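Local coordinates for 3-hydroxyacyl-CoA dehydrogenase type-2 (Mycobacterium avium, PDB 3PPI), which probably catalyses the NAD-dependent oxidation of 3-hydroxyacyl-CoA thioesters to 3-oxoacyl-CoA, as a tetrameric short-chain dehydrogenase, at residues T86-V91 against A148-A153; A33-G38 against A45-L50; P217-T222 against G274-T279; G177-I182 against V269-G274. All blocks are in the same frame, centred on the assembly; numbering follows the deposited sequence.

From the N terminus, contact 2 comes first, closing the short connection between strand 31-36 and helix 41-52 at the start of the Rossmann fold. Contact 1 follows in series and ties helix 88-98 to helix 130-156; the two contacts touch where Val151 CG2 packs 4.0 Å from Ile34 CD1. Contacts 4 and 3 come later and cross, their segments alternating along the chain: 177-182, 217-222, 269-274, 274-279. They share Gly274, and their centres are about 7 Å apart. Together they join the loops after strands 167-172 and 210-217 to the last strand and the C-terminal tail. The centres of contacts 1 and 3 are about 29 Å apart, on opposite sides of the chain's centre.

Contact 1 (T86-V91 against A148-A153); sequences TSEDSV and ARLVAA
Glu88, in the first turn of helix 88-98, reaches across to Arg149 and Leu150 of helix 130-156. Its CG stands anti to the backbone N (chi1 173°) and the chain runs on extended, which brings the carboxylate to the second helix although CB does not aim at it. Followed outward, CB lies 3.9 Å from Arg149 NH2, and CG rests 4.0 Å from Leu150 CD1 while also lying beside the guanidinium. At the tip, OE1 accepts a salt-bridge hydrogen bond from Arg149 NH2 at 2.7 Å. This bond is nearly straight (N-H...O 167°), uses the anti lone pair of OE1 and stays in the guanidinium plane, even though the carboxylate plane is turned 42° from it. A water bridges the same pair, donating to Glu88 OE1 and accepting from Arg149 NH1 at 2.9 Å. Leu150 CD2 lies over one face of the Arg149 guanidinium, 3.7 Å above its plane and offset toward the rim. The other methyl of Leu150, CD1, meets Val91 CG1 at 3.8 Å, an apolar contact beside the ion pair. Ser87 N-caps helix 88-98, its OG accepting from Ser90 N at 3.2 Å. Arg149 has further partners: NH2 bonds to Asn146 OD1, and NH1 to Ala128 O of the second subunit. The contact is helix-helix packing on one flank of the Rossmann sheet, where Val151 lies on strand 103-109 and, as in short-chain dehydrogenases generally, the long helix 130-156 also faces a neighbouring subunit.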
loop_
_atom_site.group_PDB
_atom_site.type_symbol
_atom_site.label_atom_id
_atom_site.label_comp_id
_atom_site.label_asym_id
_atom_site.label_seq_id
_atom_site.Cartn_x
_atom_site.Cartn_y
_atom_site.Cartn_z
ATOM N N THR A 86 13.991 -13.320 22.258
ATOM C CA THR A 86 14.004 -12.080 23.047
ATOM C C THR A 86 15.223 -11.952 23.984
ATOM O O THR A 86 15.379 -10.938 24.664
ATOM C CB THR A 86 12.698 -11.930 23.859
ATOM O OG1 THR A 86 12.608 -12.954 24.865
ATOM C CG2 THR A 86 11.490 -12.030 22.922
ATOM N N SER A 87 16.080 -12.969 24.026
ATOM C CA SER A 87 17.272 -12.941 24.888
ATOM C C SER A 87 18.552 -12.715 24.072
ATOM O O SER A 87 18.889 -13.519 23.208
ATOM C CB SER A 87 17.366 -14.247 25.690
ATOM O OG SER A 87 18.696 -14.515 26.100
ATOM N N GLU A 88 19.263 -11.627 24.355
ATOM C CA GLU A 88 20.533 -11.342 23.669
ATOM C C GLU A 88 21.531 -12.491 23.812
ATOM O O GLU A 88 22.104 -12.946 22.816
ATOM C CB GLU A 88 21.166 -10.054 24.195
ATOM C CG GLU A 88 22.572 -9.789 23.637
ATOM C CD GLU A 88 23.071 -8.405 23.976
ATOM O OE1 GLU A 88 22.468 -7.415 23.489
ATOM O OE2 GLU A 88 24.061 -8.307 24.745
ATOM N N ASP A 89 21.719 -12.968 25.046
ATOM C CA ASP A 89 22.652 -14.069 25.322
ATOM C C ASP A 89 22.374 -15.282 24.454
ATOM O O ASP A 89 23.283 -15.902 23.921
ATOM C CB ASP A 89 22.570 -14.535 26.784
ATOM C CG ASP A 89 23.015 -13.480 27.775
ATOM O OD1 ASP A 89 23.312 -12.332 27.362
ATOM O OD2 ASP A 89 23.047 -13.801 28.993
ATOM N N SER A 90 21.103 -15.634 24.368
ATOM C CA SER A 90 20.669 -16.834 23.677
ATOM C C SER A 90 20.891 -16.720 22.165
ATOM O O SER A 90 21.347 -17.665 21.515
ATOM C CB SER A 90 19.185 -17.059 23.979
ATOM O OG SER A 90 18.770 -18.342 23.587
ATOM N N VAL A 91 20.577 -15.557 21.603
ATOM C CA VAL A 91 20.823 -15.316 20.182
ATOM C C VAL A 91 22.328 -15.248 19.870
ATOM O O VAL A 91 22.784 -15.769 18.850
ATOM C CB VAL A 91 20.095 -14.048 19.694
ATOM C CG1 VAL A 91 20.493 -13.709 18.252
ATOM C CG2 VAL A 91 18.567 -14.245 19.831
ATOM N N ALA A 148 17.496 -9.698 14.394
ATOM C CA ALA A 148 18.032 -8.953 13.259
ATOM C C ALA A 148 19.253 -8.107 13.628
ATOM O O ALA A 148 20.227 -8.070 12.860
ATOM C CB ALA A 148 16.960 -8.074 12.629
ATOM N N ARG A 149 19.190 -7.401 14.765
ATOM C CA ARG A 149 20.268 -6.516 15.135
ATOM C C ARG A 149 21.555 -7.301 15.413
ATOM O O ARG A 149 22.627 -6.907 14.963
ATOM C CB ARG A 149 19.874 -5.593 16.297
ATOM C CG ARG A 149 19.940 -6.212 17.653
ATOM C CD ARG A 149 19.228 -5.399 18.757
ATOM N NE ARG A 149 19.341 -6.198 19.981
ATOM C CZ ARG A 149 20.379 -6.191 20.813
ATOM N NH1 ARG A 149 21.401 -5.355 20.646
ATOM N NH2 ARG A 149 20.396 -7.035 21.834
ATOM N N LEU A 150 21.432 -8.431 16.098
ATOM C CA LEU A 150 22.593 -9.218 16.494
ATOM C C LEU A 150 23.191 -9.982 15.302
ATOM O O LEU A 150 24.428 -10.003 15.116
ATOM C CB LEU A 150 22.216 -10.169 17.646
ATOM C CG LEU A 150 21.807 -9.458 18.945
ATOM C CD1 LEU A 150 21.144 -10.407 19.971
ATOM C CD2 LEU A 150 23.036 -8.768 19.572
ATOM N N VAL A 151 22.326 -10.563 14.471
ATOM C CA VAL A 151 22.795 -11.289 13.284
ATOM C C VAL A 151 23.376 -10.287 12.267
ATOM O O VAL A 151 24.416 -10.549 11.663
ATOM C CB VAL A 151 21.672 -12.147 12.645
ATOM C CG1 VAL A 151 22.117 -12.702 11.284
ATOM C CG2 VAL A 151 21.261 -13.287 13.588
ATOM N N ALA A 152 22.734 -9.134 12.095
ATOM C CA ALA A 152 23.264 -8.133 11.160
ATOM C C ALA A 152 24.649 -7.653 11.580
ATOM O O ALA A 152 25.525 -7.504 10.740
ATOM C CB ALA A 152 22.321 -6.947 10.993
ATOM N N ALA A 153 24.857 -7.428 12.874
ATOM C CA ALA A 153 26.178 -7.029 13.369
ATOM C C ALA A 153 27.286 -8.064 13.052
ATOM O O ALA A 153 28.422 -7.690 12.714
ATOM C CB ALA A 153 26.119 -6.729 14.871
HETATM O O HOH W 1 23.662 -5.510 22.387
#

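Contact 2 (A33-G38 against A45-L50); sequences AIVSGG and ATVRRL. With MG (magnesium ion), chain F.
Strand 33-36 and helix 45-50 run almost antiparallel, their segment axes 164° apart and 9.0 Å apart at closest approach; CA atoms come nearest at Ala33 and Leu50 and, past the strand's end, at Gly38 and Val47. They are the first strand and first helix of the beta-alpha-beta unit that opens the Rossmann fold, and a type II turn from Val35 to Gly38 leads into its glycine-rich loop. The packing is apolar and centres on Val35, whose CB lies 3.6 Å from Val47 CG2. With CG1 of Val35 anti to its own backbone N (chi1 180°), CG2 lies beside that nitrogen and sits among Val47 CG2, Thr46 CG2 and Leu50 CD1. The leucine methyl also meets Ala33 CB at 4.0 Å, so Leu50 spans two strand residues that face the helix. Thr46 contributes its methyl here, while its OG1 bonds to Leu42 O one helical turn back. Val47 CG2 further touches Gly38 O at 3.8 Å, bringing the helix against the start of the loop. Around the pair, Leu70 and Leu74 of helix 64-74 cover Val47, and Phe252 of helix 249-261 packs on Thr46. The loop, which binds the dinucleotide cofactor in related dehydrogenases and probably does so here, carries a magnesium ion in this crystal. Gly40 belongs to its site, and the metal is bound by Gly37 O at 2.6 Å and by three waters at 2.3 to 2.4 Å.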
loop_
_atom_site.group_PDB
_atom_site.type_symbol
_atom_site.label_atom_id
_atom_site.label_comp_id
_atom_site.label_asym_id
_atom_site.label_seq_id
_atom_site.Cartn_x
_atom_site.Cartn_y
_atom_site.Cartn_z
ATOM N N ALA A 33 23.711 -20.108 8.010
ATOM C CA ALA A 33 22.449 -19.418 8.204
ATOM C C ALA A 33 21.845 -19.819 9.547
ATOM O O ALA A 33 22.106 -20.919 10.055
ATOM C CB ALA A 33 21.505 -19.769 7.091
ATOM N N ILE A 34 21.055 -18.919 10.122
ATOM C CA ILE A 34 20.248 -19.208 11.318
ATOM C C ILE A 34 18.775 -19.096 10.931
ATOM O O ILE A 34 18.368 -18.118 10.292
ATOM C CB ILE A 34 20.527 -18.194 12.462
ATOM C CG1 ILE A 34 21.925 -18.383 13.045
ATOM C CG2 ILE A 34 19.491 -18.332 13.596
ATOM C CD1 ILE A 34 22.417 -17.153 13.794
ATOM N N VAL A 35 17.971 -20.079 11.310
ATOM C CA VAL A 35 16.530 -19.982 11.114
ATOM C C VAL A 35 15.845 -19.999 12.460
ATOM O O VAL A 35 15.911 -21.015 13.171
ATOM C CB VAL A 35 15.990 -21.132 10.234
ATOM C CG1 VAL A 35 14.486 -21.008 10.046
ATOM C CG2 VAL A 35 16.699 -21.145 8.863
ATOM N N SER A 36 15.225 -18.878 12.837
ATOM C CA SER A 36 14.420 -18.843 14.062
ATOM C C SER A 36 13.109 -19.573 13.792
ATOM O O SER A 36 12.604 -19.562 12.680
ATOM C CB SER A 36 14.217 -17.408 14.603
ATOM O OG SER A 36 13.220 -16.681 13.907
ATOM N N GLY A 37 12.577 -20.248 14.806
ATOM C CA GLY A 37 11.471 -21.188 14.615
ATOM C C GLY A 37 11.823 -22.383 13.741
ATOM O O GLY A 37 10.942 -22.985 13.113
ATOM N N GLY A 38 13.100 -22.760 13.718
ATOM C CA GLY A 38 13.588 -23.764 12.777
ATOM C C GLY A 38 13.160 -25.196 13.054
ATOM O O GLY A 38 13.302 -26.047 12.194
ATOM N N ALA A 45 10.891 -26.197 7.178
ATOM C CA ALA A 45 10.989 -26.333 5.722
ATOM C C ALA A 45 12.134 -25.456 5.178
ATOM O O ALA A 45 12.853 -25.837 4.240
ATOM C CB ALA A 45 9.657 -25.980 5.060
ATOM N N THR A 46 12.314 -24.295 5.797
ATOM C CA THR A 46 13.387 -23.383 5.424
ATOM C C THR A 46 14.732 -24.020 5.753
ATOM O O THR A 46 15.616 -24.049 4.912
ATOM C CB THR A 46 13.236 -22.028 6.136
ATOM O OG1 THR A 46 11.941 -21.502 5.832
ATOM C CG2 THR A 46 14.322 -21.022 5.701
ATOM N N VAL A 47 14.866 -24.564 6.962
ATOM C CA VAL A 47 16.089 -25.271 7.333
ATOM C C VAL A 47 16.433 -26.373 6.316
ATOM O O VAL A 47 17.562 -26.429 5.806
ATOM C CB VAL A 47 16.002 -25.863 8.746
ATOM C CG1 VAL A 47 17.201 -26.795 9.018
ATOM C CG2 VAL A 47 15.929 -24.734 9.795
ATOM N N ARG A 48 15.460 -27.231 6.024
ATOM C CA ARG A 48 15.669 -28.343 5.098
ATOM C C ARG A 48 16.135 -27.826 3.729
ATOM O O ARG A 48 17.058 -28.378 3.136
ATOM C CB ARG A 48 14.387 -29.170 4.949
ATOM C CG ARG A 48 14.034 -29.982 6.190
ATOM C CD ARG A 48 12.819 -30.845 5.954
ATOM N NE ARG A 48 12.417 -31.591 7.152
ATOM C CZ ARG A 48 12.955 -32.745 7.543
ATOM N NH1 ARG A 48 13.944 -33.302 6.850
ATOM N NH2 ARG A 48 12.510 -33.339 8.644
ATOM N N ARG A 49 15.488 -26.775 3.240
ATOM C CA ARG A 49 15.818 -26.178 1.942
ATOM C C ARG A 49 17.217 -25.573 1.936
ATOM O O ARG A 49 18.002 -25.827 1.030
ATOM C CB ARG A 49 14.805 -25.084 1.585
ATOM C CG ARG A 49 15.108 -24.291 0.310
ATOM C CD ARG A 49 15.232 -25.173 -0.929
ATOM N NE ARG A 49 15.538 -24.362 -2.107
ATOM C CZ ARG A 49 14.647 -23.833 -2.943
ATOM N NH1 ARG A 49 13.345 -24.008 -2.784
ATOM N NH2 ARG A 49 15.076 -23.104 -3.959
ATOM N N LEU A 50 17.517 -24.740 2.927
ATOM C CA LEU A 50 18.822 -24.080 2.951
ATOM C C LEU A 50 19.956 -25.101 3.135
ATOM O O LEU A 50 21.008 -24.973 2.520
ATOM C CB LEU A 50 18.869 -23.005 4.025
ATOM C CG LEU A 50 17.940 -21.801 3.855
ATOM C CD1 LEU A 50 18.223 -20.771 4.990
ATOM C CD2 LEU A 50 18.081 -21.167 2.475
HETATM MG MG MG F . 8.488 -23.243 13.852
HETATM O O HOH W 2 8.385 -21.736 11.944
HETATM O O HOH W 3 9.009 -24.313 15.967
HETATM O O HOH W 4 8.054 -21.550 15.299
#

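Contact 3 (P217-T222 against G274-T279); sequences PGTMKT and GAQRFT
Thr219 meets Gln276 and Phe278 where the loop after strand 210-217 passes the C-terminal tail. The polar part of the contact is the approach of the threonine hydroxyl to the glutamine amide: Thr219 OG1 is 3.0 Å from the atom modelled as Gln276 OE1, although the amide is probably turned over, so the roles of its two ends remain uncertain. Gln276 CA lies 6.6 Å from Gly218 CA, and the glutamine's CG is anti to the backbone N (chi1 -170°) with the chain extended, which carries the amide to Thr219. The aromatic part is an edge contact, with Phe278 CE1 3.7 Å from Thr219 OG1 and the oxygen near the ring plane. Gln276 CD also lies at this ring's edge, so hydroxyl, amide and ring meet in one small cluster. Both segments are irregular loops that leave the last two parallel strands of the Rossmann sheet, and the one after strand 210-217 leads into helices that in short-chain dehydrogenases often border the substrate site. Among the hydrogen bonds, Arg277 NH1 donates to Gln276 O at 3.0 Å, from above the carbonyl plane (58° out of it), while the accepting oxygen lies close to the plane of the Arg277 guanidinium. Arg277 NH2 bonds Gly267 O of the third subunit, and Phe278 O accepts from Arg203 NH2 of the second.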
loop_
_atom_site.group_PDB
_atom_site.type_symbol
_atom_site.label_atom_id
_atom_site.label_comp_id
_atom_site.label_asym_id
_atom_site.label_seq_id
_atom_site.Cartn_x
_atom_site.Cartn_y
_atom_site.Cartn_z
ATOM N N PRO A 217 3.132 -14.183 4.876
ATOM C CA PRO A 217 2.310 -15.312 4.470
ATOM C C PRO A 217 0.819 -15.076 4.669
ATOM O O PRO A 217 0.415 -14.286 5.531
ATOM C CB PRO A 217 2.765 -16.450 5.388
ATOM C CG PRO A 217 4.026 -15.998 6.021
ATOM C CD PRO A 217 3.989 -14.504 6.039
ATOM N N GLY A 218 0.020 -15.749 3.850
ATOM C CA GLY A 218 -1.401 -15.875 4.081
ATOM C C GLY A 218 -1.610 -16.999 5.091
ATOM O O GLY A 218 -0.914 -17.053 6.099
ATOM N N THR A 219 -2.568 -17.876 4.829
ATOM C CA THR A 219 -2.871 -19.009 5.713
ATOM C C THR A 219 -2.052 -20.213 5.274
ATOM O O THR A 219 -2.230 -20.717 4.160
ATOM C CB THR A 219 -4.377 -19.340 5.703
ATOM O OG1 THR A 219 -5.117 -18.118 5.842
ATOM C CG2 THR A 219 -4.742 -20.303 6.858
ATOM N N MET A 220 -1.170 -20.669 6.167
ATOM C CA MET A 220 -0.180 -21.695 5.855
ATOM C C MET A 220 -0.429 -22.969 6.654
ATOM O O MET A 220 -0.926 -22.919 7.793
ATOM C CB MET A 220 1.223 -21.176 6.178
ATOM C CG MET A 220 1.617 -19.849 5.538
ATOM S SD MET A 220 1.409 -19.763 3.738
ATOM C CE MET A 220 2.911 -20.590 3.181
ATOM N N LYS A 221 -0.075 -24.100 6.053
ATOM C CA LYS A 221 -0.262 -25.414 6.664
ATOM C C LYS A 221 0.863 -25.718 7.632
ATOM O O LYS A 221 1.871 -26.315 7.251
ATOM C CB LYS A 221 -0.323 -26.500 5.587
ATOM C CG LYS A 221 -0.623 -27.923 6.094
ATOM C CD LYS A 221 -0.662 -28.892 4.888
ATOM C CE LYS A 221 -0.342 -30.331 5.267
ATOM N NZ LYS A 221 -1.399 -30.926 6.114
ATOM N N THR A 222 0.686 -25.299 8.880
ATOM C CA THR A 222 1.626 -25.613 9.958
ATOM C C THR A 222 0.863 -26.369 11.065
ATOM O O THR A 222 -0.370 -26.298 11.126
ATOM C CB THR A 222 2.224 -24.321 10.569
ATOM O OG1 THR A 222 1.184 -23.595 11.236
ATOM C CG2 THR A 222 2.855 -23.435 9.493
ATOM N N GLY A 274 -1.743 -17.084 -2.067
ATOM C CA GLY A 274 -2.762 -17.615 -2.987
ATOM C C GLY A 274 -3.773 -16.570 -3.449
ATOM O O GLY A 274 -4.876 -16.909 -3.834
ATOM N N ALA A 275 -3.357 -15.308 -3.434
ATOM C CA ALA A 275 -4.198 -14.111 -3.695
ATOM C C ALA A 275 -5.282 -13.844 -2.623
ATOM O O ALA A 275 -6.203 -13.056 -2.854
ATOM C CB ALA A 275 -4.800 -14.133 -5.095
ATOM N N GLN A 276 -5.139 -14.451 -1.437
ATOM C CA GLN A 276 -6.064 -14.183 -0.341
ATOM C C GLN A 276 -5.971 -12.727 0.160
ATOM O O GLN A 276 -4.892 -12.158 0.255
ATOM C CB GLN A 276 -5.831 -15.133 0.838
ATOM C CG GLN A 276 -6.942 -15.025 1.856
ATOM C CD GLN A 276 -6.813 -15.923 3.065
ATOM O OE1 GLN A 276 -5.775 -16.561 3.332
ATOM N NE2 GLN A 276 -7.884 -15.950 3.836
ATOM N N ARG A 277 -7.127 -12.148 0.475
ATOM C CA ARG A 277 -7.181 -10.930 1.273
ATOM C C ARG A 277 -8.069 -11.262 2.493
ATOM O O ARG A 277 -9.200 -11.729 2.305
ATOM C CB ARG A 277 -7.763 -9.763 0.461
ATOM C CG ARG A 277 -6.991 -9.401 -0.819
ATOM C CD ARG A 277 -5.667 -8.792 -0.487
ATOM N NE ARG A 277 -4.835 -8.357 -1.619
ATOM C CZ ARG A 277 -3.954 -9.126 -2.251
ATOM N NH1 ARG A 277 -3.843 -10.414 -1.951
ATOM N NH2 ARG A 277 -3.215 -8.618 -3.228
ATOM N N PHE A 278 -7.555 -11.066 3.713
ATOM C CA PHE A 278 -8.312 -11.446 4.926
ATOM C C PHE A 278 -9.567 -10.598 5.039
ATOM O O PHE A 278 -9.515 -9.358 4.934
ATOM C CB PHE A 278 -7.520 -11.247 6.227
ATOM C CG PHE A 278 -6.431 -12.270 6.497
ATOM C CD1 PHE A 278 -6.370 -13.490 5.835
ATOM C CD2 PHE A 278 -5.495 -12.016 7.507
ATOM C CE1 PHE A 278 -5.370 -14.424 6.150
ATOM C CE2 PHE A 278 -4.493 -12.939 7.824
ATOM C CZ PHE A 278 -4.431 -14.149 7.146
ATOM N N THR A 279 -10.688 -11.273 5.268
ATOM C CA THR A 279 -11.943 -10.629 5.646
ATOM C C THR A 279 -11.913 -10.300 7.165
ATOM O O THR A 279 -11.004 -10.720 7.882
ATOM C CB THR A 279 -13.124 -11.549 5.317
ATOM O OG1 THR A 279 -12.937 -12.803 5.981
ATOM C CG2 THR A 279 -13.222 -11.782 3.791
#

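Contact 4 (G177-I182 against V269-G274); sequences GYEGQI and VMRLDG
Glu179 and Arg271 form the centre of a salt-bridge network at the last strand, 269-272, of the Rossmann sheet. The guanidinium meets the carboxylate end-on with two nitrogens: Arg271 NH1 donates to Glu179 OE2 at 2.6 Å and Arg271 NH2 to Glu179 OE1 at 3.0 Å. The NH2 bond is nearly straight (170°) and uses the syn lone pair, and the two groups are nearly coplanar. Next to them, Tyr178 CD2 lies 3.6 Å from Arg271 NH1; ring and guanidinium planes are only 11° apart, yet the approach is oblique. The phenol reaches Val269, with Tyr178 OH 3.5 Å from Val269 CG1, and a water links the same OH to Val269 O.

Behind the pair, Asp273 positions Arg271, whose chain bends at chi3 (63°), and takes the neighbouring edge of the guanidinium, NE and NH2. Two acids thus share one guanidinium, which would probably soften the repulsion between them. Farther out, Glu179 OE1 also accepts from Phe278 N of the tail, and Arg271 N bonds to Glu268 OE2 of the third subunit. Asp273 OD2 accepts from both Arg271 NE, at 2.8 Å, and Arg271 NH2.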
loop_
_atom_site.group_PDB
_atom_site.type_symbol
_atom_site.label_atom_id
_atom_site.label_comp_id
_atom_site.label_asym_id
_atom_site.label_seq_id
_atom_site.Cartn_x
_atom_site.Cartn_y
_atom_site.Cartn_z
ATOM N N GLY A 177 -0.826 -8.072 8.819
ATOM C CA GLY A 177 -0.209 -6.754 8.932
ATOM C C GLY A 177 -0.828 -5.684 8.047
ATOM O O GLY A 177 -0.667 -4.488 8.318
ATOM N N TYR A 178 -1.523 -6.128 6.996
ATOM C CA TYR A 178 -2.221 -5.269 6.056
ATOM C C TYR A 178 -3.753 -5.314 6.236
ATOM O O TYR A 178 -4.444 -4.330 5.943
ATOM C CB TYR A 178 -1.917 -5.728 4.619
ATOM C CG TYR A 178 -0.483 -5.580 4.110
ATOM C CD1 TYR A 178 0.138 -4.345 4.088
ATOM C CD2 TYR A 178 0.214 -6.683 3.584
ATOM C CE1 TYR A 178 1.443 -4.192 3.585
ATOM C CE2 TYR A 178 1.497 -6.558 3.070
ATOM C CZ TYR A 178 2.104 -5.301 3.066
ATOM O OH TYR A 178 3.376 -5.144 2.570
ATOM N N GLU A 179 -4.275 -6.457 6.690
ATOM C CA GLU A 179 -5.723 -6.766 6.685
ATOM C C GLU A 179 -6.110 -7.451 7.987
ATOM O O GLU A 179 -6.672 -8.543 7.961
ATOM C CB GLU A 179 -6.020 -7.773 5.546
ATOM C CG GLU A 179 -5.920 -7.216 4.176
ATOM C CD GLU A 179 -5.089 -8.040 3.226
ATOM O OE1 GLU A 179 -5.090 -9.296 3.269
ATOM O OE2 GLU A 179 -4.435 -7.382 2.397
ATOM N N GLY A 180 -5.776 -6.843 9.124
ATOM C CA GLY A 180 -5.947 -7.494 10.417
ATOM C C GLY A 180 -7.392 -7.825 10.727
ATOM O O GLY A 180 -8.312 -7.131 10.291
ATOM N N GLN A 181 -7.592 -8.904 11.476
ATOM C CA GLN A 181 -8.927 -9.446 11.684
ATOM C C GLN A 181 -9.455 -9.164 13.063
ATOM O O GLN A 181 -8.696 -8.795 13.960
ATOM C CB GLN A 181 -8.919 -10.939 11.428
ATOM C CG GLN A 181 -8.530 -11.259 9.980
ATOM C CD GLN A 181 -8.417 -12.732 9.749
ATOM O OE1 GLN A 181 -7.518 -13.377 10.291
ATOM N NE2 GLN A 181 -9.344 -13.291 8.976
ATOM N N ILE A 182 -10.767 -9.325 13.199
ATOM C CA ILE A 182 -11.457 -9.158 14.463
ATOM C C ILE A 182 -10.848 -10.091 15.512
ATOM O O ILE A 182 -10.682 -11.264 15.265
ATOM C CB ILE A 182 -12.979 -9.419 14.316
ATOM C CG1 ILE A 182 -13.632 -8.326 13.462
ATOM C CG2 ILE A 182 -13.667 -9.467 15.708
ATOM C CD1 ILE A 182 -15.138 -8.540 13.113
ATOM N N VAL A 269 8.464 -6.380 0.759
ATOM C CA VAL A 269 7.601 -7.342 1.426
ATOM C C VAL A 269 6.876 -8.168 0.362
ATOM O O VAL A 269 6.173 -7.612 -0.499
ATOM C CB VAL A 269 6.559 -6.658 2.308
ATOM C CG1 VAL A 269 5.680 -7.723 2.982
ATOM C CG2 VAL A 269 7.245 -5.785 3.357
ATOM N N MET A 270 7.075 -9.480 0.414
ATOM C CA MET A 270 6.472 -10.408 -0.539
ATOM C C MET A 270 5.265 -11.097 0.089
ATOM O O MET A 270 5.412 -11.889 1.030
ATOM C CB MET A 270 7.476 -11.489 -0.941
ATOM C CG MET A 270 6.888 -12.518 -1.890
ATOM S SD MET A 270 7.832 -14.058 -2.031
ATOM C CE MET A 270 9.330 -13.495 -2.768
ATOM N N ARG A 271 4.077 -10.814 -0.438
ATOM C CA ARG A 271 2.870 -11.548 -0.043
ATOM C C ARG A 271 2.903 -12.949 -0.634
ATOM O O ARG A 271 3.107 -13.106 -1.841
ATOM C CB ARG A 271 1.594 -10.832 -0.515
ATOM C CG ARG A 271 1.375 -9.422 0.041
ATOM C CD ARG A 271 0.034 -8.822 -0.419
ATOM N NE ARG A 271 -1.094 -9.610 0.097
ATOM C CZ ARG A 271 -2.075 -9.170 0.882
ATOM N NH1 ARG A 271 -2.177 -7.897 1.225
ATOM N NH2 ARG A 271 -3.013 -10.024 1.293
ATOM N N LEU A 272 2.695 -13.953 0.209
ATOM C CA LEU A 272 2.717 -15.368 -0.218
ATOM C C LEU A 272 1.430 -16.010 0.302
ATOM O O LEU A 272 1.388 -16.504 1.427
ATOM C CB LEU A 272 3.948 -16.064 0.354
ATOM C CG LEU A 272 4.231 -17.486 -0.106
ATOM C CD1 LEU A 272 4.579 -17.476 -1.586
ATOM C CD2 LEU A 272 5.348 -18.139 0.742
ATOM N N ASP A 273 0.365 -15.913 -0.487
ATOM C CA ASP A 273 -0.989 -16.042 0.050
ATOM C C ASP A 273 -2.097 -16.557 -0.893
ATOM O O ASP A 273 -3.279 -16.502 -0.534
ATOM C CB ASP A 273 -1.408 -14.687 0.643
ATOM C CG ASP A 273 -1.504 -13.562 -0.404
ATOM O OD1 ASP A 273 -1.503 -13.808 -1.643
ATOM O OD2 ASP A 273 -1.604 -12.398 0.036
ATOM N N GLY A 274 -1.743 -17.084 -2.067
ATOM C CA GLY A 274 -2.762 -17.615 -2.987
ATOM C C GLY A 274 -3.773 -16.570 -3.449
ATOM O O GLY A 274 -4.876 -16.909 -3.834
HETATM O O HOH W 5 3.375 -6.291 0.230
#